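Local coordinates for protein thiamine pyrophosphokinase (Bacillus subtilis, PDB 3LM8) that catalyses the ATP-dependent conversion of thiamine to thiamine diphosphate, with release of AMP, and takes part in thiamine salvage, at residues Q58-R61 against R62-A66; L129-K132 against Q133-I136; Q137-P141 against G142-I146. The protein carries 1 engineered substitution. All coordinates share one frame; numbering follows the deposited sequence.

Contact 1: Q58-R61 against R62-A66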
loop_
_atom_site.group_PDB
_atom_site.type_symbol
_atom_site.label_atom_id
_atom_site.label_comp_id
_atom_site.label_asym_id
_atom_site.label_seq_id
_atom_site.Cartn_x
_atom_site.Cartn_y
_atom_site.Cartn_z
ATOM N N GLN A 58 -9.006 -3.104 27.730
ATOM C CA GLN A 58 -9.121 -1.657 27.815
ATOM C C GLN A 58 -9.292 -1.091 26.400
ATOM O O GLN A 58 -10.216 -0.325 26.132
ATOM C CB GLN A 58 -7.866 -1.073 28.470
ATOM C CG GLN A 58 -8.081 0.273 29.154
ATOM C CD GLN A 58 -8.879 0.156 30.441
ATOM O OE1 GLN A 58 -9.974 -0.407 30.458
ATOM N NE2 GLN A 58 -8.334 0.694 31.527
ATOM N N GLU A 59 -8.402 -1.494 25.496
ATOM C CA GLU A 59 -8.432 -1.033 24.110
ATOM C C GLU A 59 -9.820 -1.092 23.493
ATOM O O GLU A 59 -10.191 -0.216 22.711
ATOM C CB GLU A 59 -7.436 -1.843 23.252
ATOM C CG GLU A 59 -6.003 -1.276 23.246
ATOM C CD GLU A 59 -4.956 -2.214 22.627
ATOM O OE1 GLU A 59 -3.801 -1.771 22.429
ATOM O OE2 GLU A 59 -5.274 -3.391 22.346
ATOM N N ARG A 60 -10.589 -2.117 23.842
ATOM C CA ARG A 60 -11.931 -2.263 23.288
ATOM C C ARG A 60 -12.822 -1.199 23.924
ATOM O O ARG A 60 -13.572 -0.495 23.235
ATOM C CB ARG A 60 -12.478 -3.672 23.574
ATOM C CG ARG A 60 -13.551 -4.164 22.589
ATOM C CD ARG A 60 -14.077 -5.550 22.979
ATOM N NE ARG A 60 -14.949 -6.156 21.967
ATOM C CZ ARG A 60 -16.077 -5.614 21.508
ATOM N NH1 ARG A 60 -16.797 -6.250 20.589
ATOM N NH2 ARG A 60 -16.490 -4.433 21.958
ATOM N N ARG A 61 -12.728 -1.072 25.243
ATOM C CA ARG A 61 -13.520 -0.075 25.943
ATOM C C ARG A 61 -13.206 1.301 25.377
ATOM O O ARG A 61 -14.107 2.073 25.049
ATOM C CB ARG A 61 -13.213 -0.097 27.435
ATOM C CG ARG A 61 -13.657 -1.361 28.144
ATOM C CD ARG A 61 -14.029 -1.015 29.569
ATOM N NE ARG A 61 -13.051 -0.098 30.145
ATOM C CZ ARG A 61 -13.231 0.582 31.272
ATOM N NH1 ARG A 61 -12.278 1.392 31.713
ATOM N NH2 ARG A 61 -14.364 0.458 31.954
ATOM N N ARG A 62 -11.916 1.594 25.263
ATOM C CA ARG A 62 -11.455 2.869 24.736
ATOM C C ARG A 62 -12.051 3.135 23.356
ATOM O O ARG A 62 -12.430 4.263 23.045
ATOM C CB ARG A 62 -9.928 2.877 24.671
ATOM C CG ARG A 62 -9.312 4.239 24.422
ATOM C CD ARG A 62 -7.835 4.228 24.794
ATOM N NE ARG A 62 -7.640 3.950 26.218
ATOM C CZ ARG A 62 -6.455 3.760 26.793
ATOM N NH1 ARG A 62 -5.344 3.815 26.070
ATOM N NH2 ARG A 62 -6.381 3.515 28.093
ATOM N N ILE A 63 -12.144 2.100 22.525
ATOM C CA ILE A 63 -12.721 2.288 21.203
ATOM C C ILE A 63 -14.197 2.627 21.349
ATOM O O ILE A 63 -14.668 3.622 20.809
ATOM C CB ILE A 63 -12.581 1.023 20.312
ATOM C CG1 ILE A 63 -11.136 0.859 19.846
ATOM C CG2 ILE A 63 -13.485 1.134 19.091
ATOM C CD1 ILE A 63 -10.924 -0.334 18.922
ATOM N N GLU A 64 -14.923 1.802 22.094
ATOM C CA GLU A 64 -16.352 2.013 22.288
ATOM C C GLU A 64 -16.681 3.404 22.824
ATOM O O GLU A 64 -17.650 4.029 22.400
ATOM C CB GLU A 64 -16.912 0.942 23.224
ATOM C CG GLU A 64 -16.693 -0.476 22.714
ATOM C CD GLU A 64 -17.360 -1.532 23.579
ATOM O OE1 GLU A 64 -17.070 -1.581 24.796
ATOM O OE2 GLU A 64 -18.171 -2.315 23.035
ATOM N N LYS A 65 -15.875 3.888 23.758
ATOM C CA LYS A 65 -16.103 5.206 24.324
ATOM C C LYS A 65 -15.947 6.271 23.240
ATOM O O LYS A 65 -16.746 7.200 23.143
ATOM C CB LYS A 65 -15.105 5.477 25.462
ATOM C CG LYS A 65 -15.270 6.842 26.129
ATOM C CD LYS A 65 -14.234 7.068 27.230
ATOM C CE LYS A 65 -14.452 8.386 27.975
ATOM N NZ LYS A 65 -14.338 9.586 27.095
ATOM N N ALA A 66 -14.915 6.118 22.418
ATOM C CA ALA A 66 -14.617 7.077 21.368
ATOM C C ALA A 66 -15.378 6.887 20.068
ATOM O O ALA A 66 -15.429 7.802 19.250
ATOM C CB ALA A 66 -13.126 7.079 21.090
#

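Contact 2: L129-K132 against Q133-I136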
loop_
_atom_site.group_PDB
_atom_site.type_symbol
_atom_site.label_atom_id
_atom_site.label_comp_id
_atom_site.label_asym_id
_atom_site.label_seq_id
_atom_site.Cartn_x
_atom_site.Cartn_y
_atom_site.Cartn_z
ATOM N N LEU A 129 0.806 0.916 -1.169
ATOM C CA LEU A 129 1.050 0.431 0.196
ATOM C C LEU A 129 2.051 1.393 0.798
ATOM O O LEU A 129 2.994 1.792 0.126
ATOM C CB LEU A 129 1.648 -0.977 0.212
ATOM C CG LEU A 129 1.075 -2.100 -0.663
ATOM C CD1 LEU A 129 1.822 -3.385 -0.306
ATOM C CD2 LEU A 129 -0.433 -2.267 -0.453
ATOM N N ILE A 130 1.860 1.764 2.059
ATOM C CA ILE A 130 2.773 2.716 2.689
ATOM C C ILE A 130 3.209 2.412 4.119
ATOM O O ILE A 130 2.398 2.024 4.966
ATOM C CB ILE A 130 2.158 4.118 2.751
ATOM C CG1 ILE A 130 1.654 4.546 1.374
ATOM C CG2 ILE A 130 3.189 5.096 3.304
ATOM C CD1 ILE A 130 0.951 5.885 1.396
ATOM N N ASP A 131 4.497 2.616 4.378
ATOM C CA ASP A 131 5.064 2.438 5.708
ATOM C C ASP A 131 6.092 3.551 5.945
ATOM O O ASP A 131 6.277 4.434 5.100
ATOM C CB ASP A 131 5.677 1.035 5.882
ATOM C CG ASP A 131 7.091 0.915 5.331
ATOM O OD1 ASP A 131 7.277 1.122 4.119
ATOM O OD2 ASP A 131 8.021 0.603 6.113
ATOM N N LYS A 132 6.736 3.518 7.104
ATOM C CA LYS A 132 7.722 4.524 7.480
ATOM C C LYS A 132 8.762 4.864 6.398
ATOM O O LYS A 132 9.226 5.998 6.322
ATOM C CB LYS A 132 8.417 4.076 8.773
ATOM C CG LYS A 132 9.696 4.826 9.125
ATOM C CD LYS A 132 10.509 4.042 10.159
ATOM C CE LYS A 132 11.861 4.686 10.438
ATOM N NZ LYS A 132 11.735 6.071 10.974
ATOM N N GLN A 133 9.146 3.903 5.566
ATOM C CA GLN A 133 10.134 4.225 4.543
ATOM C C GLN A 133 9.939 3.604 3.172
ATOM O O GLN A 133 10.879 3.553 2.378
ATOM C CB GLN A 133 11.564 3.938 5.053
ATOM C CG GLN A 133 11.776 2.623 5.772
ATOM C CD GLN A 133 13.131 2.573 6.478
ATOM O OE1 GLN A 133 14.177 2.622 5.833
ATOM N NE2 GLN A 133 13.113 2.487 7.810
ATOM N N ASN A 134 8.718 3.162 2.879
ATOM C CA ASN A 134 8.454 2.559 1.581
ATOM C C ASN A 134 7.068 2.851 1.006
ATOM O O ASN A 134 6.110 3.090 1.741
ATOM C CB ASN A 134 8.652 1.036 1.640
ATOM C CG ASN A 134 10.009 0.644 2.171
ATOM O OD1 ASN A 134 10.237 0.645 3.381
ATOM N ND2 ASN A 134 10.925 0.319 1.271
ATOM N N HIS A 135 6.993 2.832 -0.324
ATOM C CA HIS A 135 5.758 3.034 -1.064
ATOM C C HIS A 135 5.767 1.950 -2.129
ATOM O O HIS A 135 6.597 1.950 -3.033
ATOM C CB HIS A 135 5.726 4.409 -1.733
ATOM C CG HIS A 135 5.418 5.535 -0.797
ATOM N ND1 HIS A 135 5.279 6.838 -1.224
ATOM C CD2 HIS A 135 5.220 5.554 0.542
ATOM C CE1 HIS A 135 5.005 7.610 -0.188
ATOM N NE2 HIS A 135 4.965 6.856 0.896
ATOM N N ILE A 136 4.848 1.010 -2.019
ATOM C CA ILE A 136 4.801 -0.069 -2.985
ATOM C C ILE A 136 3.596 0.085 -3.884
ATOM O O ILE A 136 2.516 0.471 -3.426
ATOM C CB ILE A 136 4.737 -1.432 -2.270
ATOM C CG1 ILE A 136 5.965 -1.584 -1.387
ATOM C CG2 ILE A 136 4.699 -2.566 -3.292
ATOM C CD1 ILE A 136 5.807 -2.591 -0.331
#

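Contact 3: Q137-P141 against G142-I146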
loop_
_atom_site.group_PDB
_atom_site.type_symbol
_atom_site.label_atom_id
_atom_site.label_comp_id
_atom_site.label_asym_id
_atom_site.label_seq_id
_atom_site.Cartn_x
_atom_site.Cartn_y
_atom_site.Cartn_z
ATOM N N GLN A 137 3.783 -0.216 -5.165
ATOM C CA GLN A 137 2.702 -0.112 -6.135
ATOM C C GLN A 137 2.962 -1.035 -7.309
ATOM O O GLN A 137 4.100 -1.208 -7.748
ATOM C CB GLN A 137 2.573 1.323 -6.636
ATOM C CG GLN A 137 1.154 1.833 -6.711
ATOM C CD GLN A 137 1.081 3.240 -7.286
ATOM O OE1 GLN A 137 1.640 4.188 -6.724
ATOM N NE2 GLN A 137 0.390 3.382 -8.416
HETATM N N MSE A 138 1.894 -1.640 -7.804
HETATM C CA MSE A 138 1.992 -2.547 -8.928
HETATM C C MSE A 138 1.371 -1.911 -10.150
HETATM O O MSE A 138 0.404 -1.164 -10.048
HETATM C CB MSE A 138 1.280 -3.860 -8.613
HETATM C CG MSE A 138 2.175 -4.909 -7.977
HETATM SE SE MSE A 138 1.313 -6.636 -7.840
HETATM C CE MSE A 138 0.000 -6.466 -9.251
ATOM N N PHE A 139 1.929 -2.199 -11.314
ATOM C CA PHE A 139 1.378 -1.636 -12.536
ATOM C C PHE A 139 1.236 -2.636 -13.664
ATOM O O PHE A 139 2.083 -3.524 -13.859
ATOM C CB PHE A 139 2.241 -0.490 -13.077
ATOM C CG PHE A 139 2.365 0.686 -12.156
ATOM C CD1 PHE A 139 3.273 0.669 -11.102
ATOM C CD2 PHE A 139 1.595 1.829 -12.367
ATOM C CE1 PHE A 139 3.417 1.777 -10.268
ATOM C CE2 PHE A 139 1.727 2.943 -11.543
ATOM C CZ PHE A 139 2.642 2.921 -10.487
ATOM N N PRO A 140 0.136 -2.520 -14.409
ATOM C CA PRO A 140 -0.099 -3.409 -15.549
ATOM C C PRO A 140 0.659 -2.734 -16.698
ATOM O O PRO A 140 1.229 -1.655 -16.522
ATOM C CB PRO A 140 -1.614 -3.332 -15.743
ATOM C CG PRO A 140 -1.941 -1.906 -15.316
ATOM C CD PRO A 140 -1.080 -1.755 -14.061
ATOM N N PRO A 141 0.704 -3.362 -17.878
ATOM C CA PRO A 141 1.427 -2.685 -18.960
ATOM C C PRO A 141 0.886 -1.268 -19.210
ATOM O O PRO A 141 -0.305 -1.009 -19.067
ATOM C CB PRO A 141 1.215 -3.630 -20.133
ATOM C CG PRO A 141 1.319 -4.984 -19.442
ATOM C CD PRO A 141 0.438 -4.773 -18.218
ATOM N N GLY A 142 1.770 -0.347 -19.566
ATOM C CA GLY A 142 1.352 1.020 -19.804
ATOM C C GLY A 142 2.558 1.934 -19.761
ATOM O O GLY A 142 3.682 1.460 -19.895
ATOM N N GLU A 143 2.332 3.231 -19.574
ATOM C CA GLU A 143 3.415 4.204 -19.511
ATOM C C GLU A 143 3.144 5.156 -18.346
ATOM O O GLU A 143 2.170 5.904 -18.365
ATOM C CB GLU A 143 3.481 4.988 -20.819
ATOM C CG GLU A 143 4.755 5.799 -20.984
ATOM C CD GLU A 143 4.696 6.745 -22.167
ATOM O OE1 GLU A 143 5.771 7.075 -22.717
ATOM O OE2 GLU A 143 3.576 7.165 -22.536
ATOM N N TYR A 144 4.028 5.158 -17.351
ATOM C CA TYR A 144 3.821 5.982 -16.161
ATOM C C TYR A 144 4.913 7.007 -15.823
ATOM O O TYR A 144 6.102 6.787 -16.069
ATOM C CB TYR A 144 3.620 5.050 -14.961
ATOM C CG TYR A 144 2.753 3.845 -15.265
ATOM C CD1 TYR A 144 1.371 3.889 -15.091
ATOM C CD2 TYR A 144 3.320 2.663 -15.767
ATOM C CE1 TYR A 144 0.565 2.789 -15.407
ATOM C CE2 TYR A 144 2.529 1.556 -16.089
ATOM C CZ TYR A 144 1.148 1.625 -15.905
ATOM O OH TYR A 144 0.354 0.539 -16.218
ATOM N N ASP A 145 4.481 8.125 -15.239
ATOM C CA ASP A 145 5.371 9.211 -14.828
ATOM C C ASP A 145 5.485 9.238 -13.306
ATOM O O ASP A 145 4.534 8.900 -12.606
ATOM C CB ASP A 145 4.800 10.570 -15.257
ATOM C CG ASP A 145 5.051 10.899 -16.719
ATOM O OD1 ASP A 145 4.348 11.798 -17.236
ATOM O OD2 ASP A 145 5.950 10.286 -17.344
ATOM N N ILE A 146 6.651 9.637 -12.800
ATOM C CA ILE A 146 6.861 9.786 -11.357
ATOM C C ILE A 146 7.616 11.084 -11.153
ATOM O O ILE A 146 8.283 11.580 -12.055
ATOM C CB ILE A 146 7.710 8.658 -10.699
ATOM C CG1 ILE A 146 9.043 8.506 -11.416
ATOM C CG2 ILE A 146 6.947 7.350 -10.680
ATOM C CD1 ILE A 146 9.934 7.469 -10.762
#

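Contact 1: Q58-R61 against R62-A66
R60 and E64, one helical turn apart, form a salt bridge between the ends of their side chains, with R60 NH2 2.9 Å from E64 OE2. The carboxylate oxygen comes in at the edge of the guanidinium, near its plane, while the two flat groups are turned steeply against each other, their planes 76° apart. R60 reaches this place as an extended chain, and E64 rises to meet it with CG beside its own backbone N (chi1 -58°). The same guanidinium makes a cation-pi contact with F52, so the arginine is held by a charge and a ring.

Q58 and R62 stand at the same spacing but without a salt bridge: R62 NH2 lies 3.8 Å from Q58 CG, an oblique contact of a charged end with a methylene. The Q58 amide oxygen OE1 meanwhile takes two weak hydrogen bonds from R61, one from NE at 3.1 Å and one from NH1. Beneath these polar chains run the i to i+4 backbone bonds, from R62 N to Q58 O through to K65 N to R61 O.

I63 faces inward onto T35, V36 and L39 of helix 33-41. E59 OE2 accepts a hydrogen bond from T56 N at the start of the helix, while OE1 makes a salt bridge with K33. The whole is typical of an amphipathic helix, here the connection in the beta-alpha-beta unit 47-49, 57-66, 71-73.

Contact 2: L129-K132 against Q133-I136
L129 and I136 face each other across the firm end of a hairpin, joined by backbone and side chains alike. L129 N donates to I136 O at 2.9 Å, and I136 N returns a bond to L129 O, which makes this an antiparallel hydrogen-bonded pair. On one face of the sheet the two side chains cross at a slant, touching near their roots, with L129 CB 4.0 Å from I136 CB. On the other face I130 meets H135 at a non-hydrogen-bonded position. There the methyl CG2 of I130 comes obliquely to the imidazole, 3.5 Å from H135 CD2, because CG1 takes the place beside the backbone N and leaves CG2 anti to it (chi1 -52°).

Toward the turn the ladder loosens. D131 N still reaches N134 O at 3.1 Å, but K132 and Q133 round the bend without such a pair, and K132 is solvent-exposed. The D131 carboxylate and N134 amide point the same way, nearly coplanar, though their close fit is strained in the model and doubtful in detail. An alanine in place of D131 would probably leave a gap where the buried carboxylate lay and take its negative charge from beside the turn.

In the mixed sheet, I130 makes backbone hydrogen bonds with I99 of strand 96-100 and H135 with R211 of strand 207-212. Helix 107-122 packs over L129 and I136 through L117, with F110 and I114 adding to the cover of I136.

Contact 3: Q137-P141 against G142-I146
F139 is the first residue of 137-141 to meet the second segment, and it does so by presenting a ring edge to Y144. Its CD2 stands over the centre of the tyrosine ring, 3.3 Å above the plane, and comes within 3.4 Å of Y144 CE1. The centroids of the F139 and Y144 rings are 4.4 Å apart and the planes meet at 52°, an edge-to-face pair that is well tilted from a perpendicular T. The side chains slide past each other in opposite directions, each with CG beside its own backbone N (chi1 -62° for F139), and this antiparallel passage brings F139 CB against the hydroxyl end of the tyrosine, 3.7 Å from Y144 CZ.

P140 comes next and offers its carbonyl rather than its ring. Y144 OH donates a hydrogen bond to P140 O, which sits at the edge of the tyrosine, in its plane. The modelled separation is very short, and at this resolution its exact length deserves no weight. The pyrrolidine crosses the phenol at about a right angle, with P140 CD 3.5 Å from Y144 OH.

P141 then turns the chain, its O 3.3 Å from Y144 OH. G142 follows with backbone angles at which a side chain would press on the preceding carbonyl.

The two arms are not paired with each other: strand 134-139 stays in the mixed sheet, where F139 makes backbone hydrogen bonds with L207, whereas strand 142-147 enters the four-stranded sheet, where Y144 makes backbone hydrogen bonds with F200. The F200 ring joins the aromatic pair, edge-to-face with F139 and more nearly parallel to Y144. Behind the first arm, M138, present as selenomethionine, packs on L117, Y118 and V121 of helix 107-122, and I146 of the second arm reaches back to M209 on strand 207-212.

Overall arrangement
The three contacts follow one another along the chain without overlap. Contact 1 lies far out, on a helix connecting two strands near one edge of the mixed sheet, with its centre about 28 Å from that of contact 2 and about 41 Å from that of contact 3, which lies on the opposite side of the chain's centre. Contacts 2 and 3 adjoin in sequence, share strand 134-139, and have centres about 17 Å apart. Contact 2 builds the hairpin within the mixed sheet; contact 3 leads the chain into the four-stranded sheet, whose far edge strand, 176-181, carries L176 of the thiamine pocket. The series thus runs from the catalytic family region to the vitamin-binding one.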